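PDB 2RAU: putative esterase from Sulfolobus solfataricus P2, which is probably a lipase or esterase of the alpha/beta-hydrolase clan and binds calcium. Local coordinates for residues Gln143-Ser152 with Trp166-Asp177. Residues are numbered along the deposited sequence; the frame is centred on the assembly and turned at random.
With CA (calcium ion), chain C; EDO (1,2-ethanediol), chain E.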
loop_
_atom_site.group_PDB
_atom_site.type_symbol
_atom_site.label_atom_id
_atom_site.label_comp_id
_atom_site.label_asym_id
_atom_site.label_seq_id
_atom_site.Cartn_x
_atom_site.Cartn_y
_atom_site.Cartn_z
ATOM N N GLN A 143 -7.609 11.658 -18.487
ATOM C CA GLN A 143 -6.179 11.827 -18.680
ATOM C C GLN A 143 -5.667 10.733 -19.614
ATOM O O GLN A 143 -6.116 9.615 -19.533
ATOM C CB GLN A 143 -5.515 11.761 -17.314
ATOM C CG GLN A 143 -5.837 12.942 -16.380
ATOM C CD GLN A 143 -5.312 14.235 -16.942
ATOM O OE1 GLN A 143 -4.154 14.327 -17.307
ATOM N NE2 GLN A 143 -6.176 15.197 -17.090
ATOM N N GLU A 144 -4.781 11.067 -20.540
ATOM C CA GLU A 144 -4.102 10.058 -21.398
ATOM C C GLU A 144 -3.018 9.313 -20.612
ATOM O O GLU A 144 -2.778 8.133 -20.819
ATOM C CB GLU A 144 -3.467 10.694 -22.612
ATOM C CG GLU A 144 -4.441 11.019 -23.693
ATOM C CD GLU A 144 -5.555 11.915 -23.202
ATOM O OE1 GLU A 144 -5.269 13.076 -22.910
ATOM O OE2 GLU A 144 -6.718 11.479 -23.081
ATOM N N ARG A 145 -2.390 10.015 -19.679
ATOM C CA ARG A 145 -1.370 9.413 -18.830
ATOM C C ARG A 145 -1.631 9.865 -17.406
ATOM O O ARG A 145 -2.210 10.924 -17.171
ATOM C CB ARG A 145 0.038 9.821 -19.268
ATOM C CG ARG A 145 0.396 9.450 -20.714
ATOM C CD ARG A 145 1.711 10.070 -21.110
ATOM N NE ARG A 145 2.868 9.229 -20.824
ATOM C CZ ARG A 145 4.125 9.675 -20.805
ATOM N NH1 ARG A 145 4.394 10.959 -21.014
ATOM N NH2 ARG A 145 5.121 8.842 -20.573
ATOM N N ILE A 146 -1.192 9.056 -16.458
ATOM C CA ILE A 146 -1.438 9.339 -15.047
ATOM C C ILE A 146 -0.158 9.412 -14.193
ATOM O O ILE A 146 0.945 9.012 -14.607
ATOM C CB ILE A 146 -2.424 8.299 -14.447
ATOM C CG1 ILE A 146 -1.754 6.934 -14.303
ATOM C CG2 ILE A 146 -3.754 8.123 -15.282
ATOM C CD1 ILE A 146 -2.642 5.918 -13.602
ATOM N N TYR A 147 -0.339 9.971 -12.991
ATOM C CA TYR A 147 0.663 9.931 -11.946
ATOM C C TYR A 147 0.450 8.627 -11.214
ATOM O O TYR A 147 -0.667 8.285 -10.842
ATOM C CB TYR A 147 0.533 11.104 -10.997
ATOM C CG TYR A 147 0.788 12.429 -11.627
ATOM C CD1 TYR A 147 2.055 12.773 -12.032
ATOM C CD2 TYR A 147 -0.233 13.336 -11.818
ATOM C CE1 TYR A 147 2.305 13.972 -12.610
ATOM C CE2 TYR A 147 0.002 14.542 -12.385
ATOM C CZ TYR A 147 1.287 14.871 -12.789
ATOM O OH TYR A 147 1.565 16.098 -13.366
ATOM N N LEU A 148 1.530 7.885 -11.031
ATOM C CA LEU A 148 1.456 6.578 -10.390
ATOM C C LEU A 148 2.350 6.588 -9.141
ATOM O O LEU A 148 3.561 6.810 -9.219
ATOM C CB LEU A 148 1.938 5.481 -11.338
ATOM C CG LEU A 148 1.833 4.038 -10.842
ATOM C CD1 LEU A 148 0.385 3.732 -10.567
ATOM C CD2 LEU A 148 2.424 3.089 -11.851
ATOM N N ALA A 149 1.734 6.304 -8.004
ATOM C CA ALA A 149 2.417 6.276 -6.719
ATOM C C ALA A 149 2.337 4.881 -6.197
ATOM O O ALA A 149 1.393 4.126 -6.500
ATOM C CB ALA A 149 1.784 7.263 -5.746
ATOM N N GLY A 150 3.303 4.531 -5.367
ATOM C CA GLY A 150 3.395 3.218 -4.772
ATOM C C GLY A 150 3.964 3.248 -3.367
ATOM O O GLY A 150 4.947 3.943 -3.116
ATOM N N GLU A 151 3.320 2.514 -2.452
ATOM C CA GLU A 151 3.811 2.387 -1.071
ATOM C C GLU A 151 4.432 1.029 -0.854
ATOM O O GLU A 151 3.770 0.020 -1.004
ATOM C CB GLU A 151 2.645 2.566 -0.079
ATOM C CG GLU A 151 1.907 3.876 -0.234
ATOM C CD GLU A 151 0.843 4.135 0.820
ATOM O OE1 GLU A 151 0.534 3.210 1.635
ATOM O OE2 GLU A 151 0.313 5.268 0.839
ATOM N N SER A 152 5.713 1.006 -0.477
ATOM C CA SER A 152 6.406 -0.231 -0.122
ATOM C C SER A 152 6.404 -1.206 -1.357
ATOM O O SER A 152 6.871 -0.808 -2.415
ATOM C CB SER A 152 5.745 -0.796 1.153
ATOM O OG SER A 152 6.585 -1.722 1.771
ATOM N N TRP A 166 4.981 2.624 -19.432
ATOM C CA TRP A 166 5.178 4.050 -19.188
ATOM C C TRP A 166 4.880 4.942 -20.382
ATOM O O TRP A 166 4.251 5.972 -20.221
ATOM C CB TRP A 166 6.581 4.372 -18.620
ATOM C CG TRP A 166 7.734 4.308 -19.563
ATOM C CD1 TRP A 166 8.537 3.249 -19.795
ATOM C CD2 TRP A 166 8.251 5.383 -20.361
ATOM N NE1 TRP A 166 9.512 3.578 -20.703
ATOM C CE2 TRP A 166 9.361 4.886 -21.062
ATOM C CE3 TRP A 166 7.865 6.701 -20.571
ATOM C CZ2 TRP A 166 10.077 5.651 -21.946
ATOM C CZ3 TRP A 166 8.591 7.461 -21.439
ATOM C CH2 TRP A 166 9.680 6.935 -22.122
ATOM N N LYS A 167 5.268 4.516 -21.589
ATOM C CA LYS A 167 5.154 5.364 -22.746
ATOM C C LYS A 167 3.725 5.766 -22.990
ATOM O O LYS A 167 3.484 6.921 -23.240
ATOM C CB LYS A 167 5.755 4.708 -23.991
ATOM C CG LYS A 167 7.255 4.482 -23.823
ATOM C CD LYS A 167 7.886 3.738 -25.006
ATOM C CE LYS A 167 9.402 3.566 -24.830
ATOM N NZ LYS A 167 9.975 2.815 -25.998
ATOM N N ASN A 168 2.771 4.858 -22.832
ATOM C CA ASN A 168 1.380 5.241 -23.045
ATOM C C ASN A 168 0.506 5.534 -21.840
ATOM O O ASN A 168 -0.572 6.115 -22.011
ATOM C CB ASN A 168 0.666 4.205 -23.889
ATOM C CG ASN A 168 1.047 4.305 -25.365
ATOM O OD1 ASN A 168 0.801 5.348 -26.106
ATOM N ND2 ASN A 168 1.692 3.251 -25.803
ATOM N N ASP A 169 0.958 5.141 -20.653
ATOM C CA ASP A 169 0.155 5.233 -19.429
ATOM C C ASP A 169 0.636 6.178 -18.311
ATOM O O ASP A 169 -0.198 6.662 -17.563
ATOM C CB ASP A 169 0.031 3.842 -18.799
ATOM C CG ASP A 169 -0.842 2.891 -19.597
ATOM O OD1 ASP A 169 -1.516 3.325 -20.576
ATOM O OD2 ASP A 169 -0.861 1.686 -19.208
ATOM N N ILE A 170 1.948 6.421 -18.180
ATOM C CA ILE A 170 2.514 7.040 -16.954
ATOM C C ILE A 170 3.327 8.281 -17.229
ATOM O O ILE A 170 4.245 8.233 -18.029
ATOM C CB ILE A 170 3.456 6.032 -16.207
ATOM C CG1 ILE A 170 2.774 4.662 -16.012
ATOM C CG2 ILE A 170 3.990 6.605 -14.827
ATOM C CD1 ILE A 170 1.392 4.667 -15.266
ATOM N N LYS A 171 2.993 9.382 -16.561
ATOM C CA LYS A 171 3.698 10.618 -16.787
ATOM C C LYS A 171 4.522 11.074 -15.578
ATOM O O LYS A 171 5.261 12.051 -15.657
ATOM C CB LYS A 171 2.713 11.709 -17.211
ATOM C CG LYS A 171 1.711 12.076 -16.168
ATOM C CD LYS A 171 0.671 13.067 -16.632
ATOM C CE LYS A 171 -0.442 13.143 -15.618
ATOM N NZ LYS A 171 -1.606 13.927 -16.067
ATOM N N GLY A 172 4.417 10.351 -14.461
ATOM C CA GLY A 172 5.161 10.684 -13.266
ATOM C C GLY A 172 5.085 9.545 -12.278
ATOM O O GLY A 172 4.053 8.866 -12.178
ATOM N N LEU A 173 6.185 9.331 -11.561
ATOM C CA LEU A 173 6.269 8.276 -10.539
ATOM C C LEU A 173 6.551 8.862 -9.157
ATOM O O LEU A 173 7.386 9.736 -9.001
ATOM C CB LEU A 173 7.332 7.240 -10.897
ATOM C CG LEU A 173 6.959 6.201 -11.951
ATOM C CD1 LEU A 173 8.231 5.616 -12.599
ATOM C CD2 LEU A 173 6.063 5.111 -11.383
ATOM N N ILE A 174 5.785 8.401 -8.172
ATOM C CA ILE A 174 5.960 8.803 -6.779
ATOM C C ILE A 174 6.175 7.538 -5.943
ATOM O O ILE A 174 5.245 6.759 -5.726
ATOM C CB ILE A 174 4.728 9.542 -6.240
ATOM C CG1 ILE A 174 4.419 10.793 -7.094
ATOM C CG2 ILE A 174 4.887 9.867 -4.704
ATOM C CD1 ILE A 174 2.955 11.251 -6.990
ATOM N N LEU A 175 7.401 7.328 -5.460
ATOM C CA LEU A 175 7.731 6.136 -4.666
ATOM C C LEU A 175 7.827 6.510 -3.182
ATOM O O LEU A 175 8.683 7.290 -2.780
ATOM C CB LEU A 175 9.038 5.502 -5.170
ATOM C CG LEU A 175 9.069 5.170 -6.679
ATOM C CD1 LEU A 175 10.525 4.786 -7.124
ATOM C CD2 LEU A 175 7.965 4.086 -7.016
ATOM N N LEU A 176 6.882 5.997 -2.403
ATOM C CA LEU A 176 6.746 6.278 -0.971
ATOM C C LEU A 176 7.348 5.089 -0.198
ATOM O O LEU A 176 6.678 4.093 0.132
ATOM C CB LEU A 176 5.265 6.511 -0.614
ATOM C CG LEU A 176 4.575 7.674 -1.372
ATOM C CD1 LEU A 176 3.070 7.578 -1.297
ATOM C CD2 LEU A 176 5.067 9.029 -0.889
ATOM N N ASP A 177 8.641 5.180 0.023
ATOM C CA ASP A 177 9.416 4.107 0.656
ATOM C C ASP A 177 9.136 2.764 -0.043
ATOM O O ASP A 177 8.746 1.777 0.571
ATOM C CB ASP A 177 9.169 4.073 2.188
ATOM C CG ASP A 177 10.438 3.819 3.008
ATOM O OD1 ASP A 177 11.557 4.082 2.524
ATOM O OD2 ASP A 177 10.286 3.362 4.180
HETATM CA CA CA C . -7.905 13.254 -22.577
HETATM C C1 EDO E . -5.764 16.028 -20.696
HETATM O O1 EDO E . -4.411 15.574 -20.663
HETATM C C2 EDO E . -6.396 14.959 -21.520
HETATM O O2 EDO E . -7.810 15.003 -21.674
HETATM O O HOH W 1 -7.587 14.607 -24.668
HETATM O O HOH W 2 -9.618 11.238 -22.808
#
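Extended beyond CG, Lys171 lays CE over one face of the Tyr147 ring, 3.8 Å from its centroid, a CH-pi contact. The ring's edge meets Gly172 CA, leaving no room for a CB there. Lys171 NZ gives Arg145 O a weak bond (3.3 Å) and forms a salt bridge with Asp51. With an alanine at Tyr147, CE would probably lose the face beneath it and a gap would open beside Gly172. On the opposite sheet face Ile170 CD1 packs against Leu148 CD2 at 3.9 Å.

The strands run parallel, with Ile146, Leu148, Gly150 and Ser152 donating their N-H groups in turn to the backbone O of Asp169, Gly172, Ile174 and Leu176; Leu176 O also takes Tyr333 OH. The carbonyls of Ile146, Leu148 and Gly150 accept from the backbone N of Lys171, Ile174 and Leu176. The ladder slips at Gly172, whose buried N finds no partner; the nearest carbonyl across the strand pair, Ile146 O, is 3.7 Å from Gly172 N and already takes Lys171 N at 2.9 Å.

In the modelled conformer, one of two, Arg145 NH2 bonds Trp166 O (170°, 3.0 Å), which also accepts from Ile170 N on the opposite face of its carbonyl plane.

Before the strand, Glu144 OE2 binds calcium at 2.2 Å; OE1 is longer and less certain, and Gly142 O, ethanediol O2 and two waters complete the shell. Strand, helix 153-169 and strand form a right-handed beta-alpha-beta crossover of the alpha/beta-hydrolase fold. Ser152, on a probable nucleophile elbow, bonds His329 NE2 through OG, and Asp177 OD2 bonds His329 ND1 and Ser302 OG, consistent with a catalytic triad.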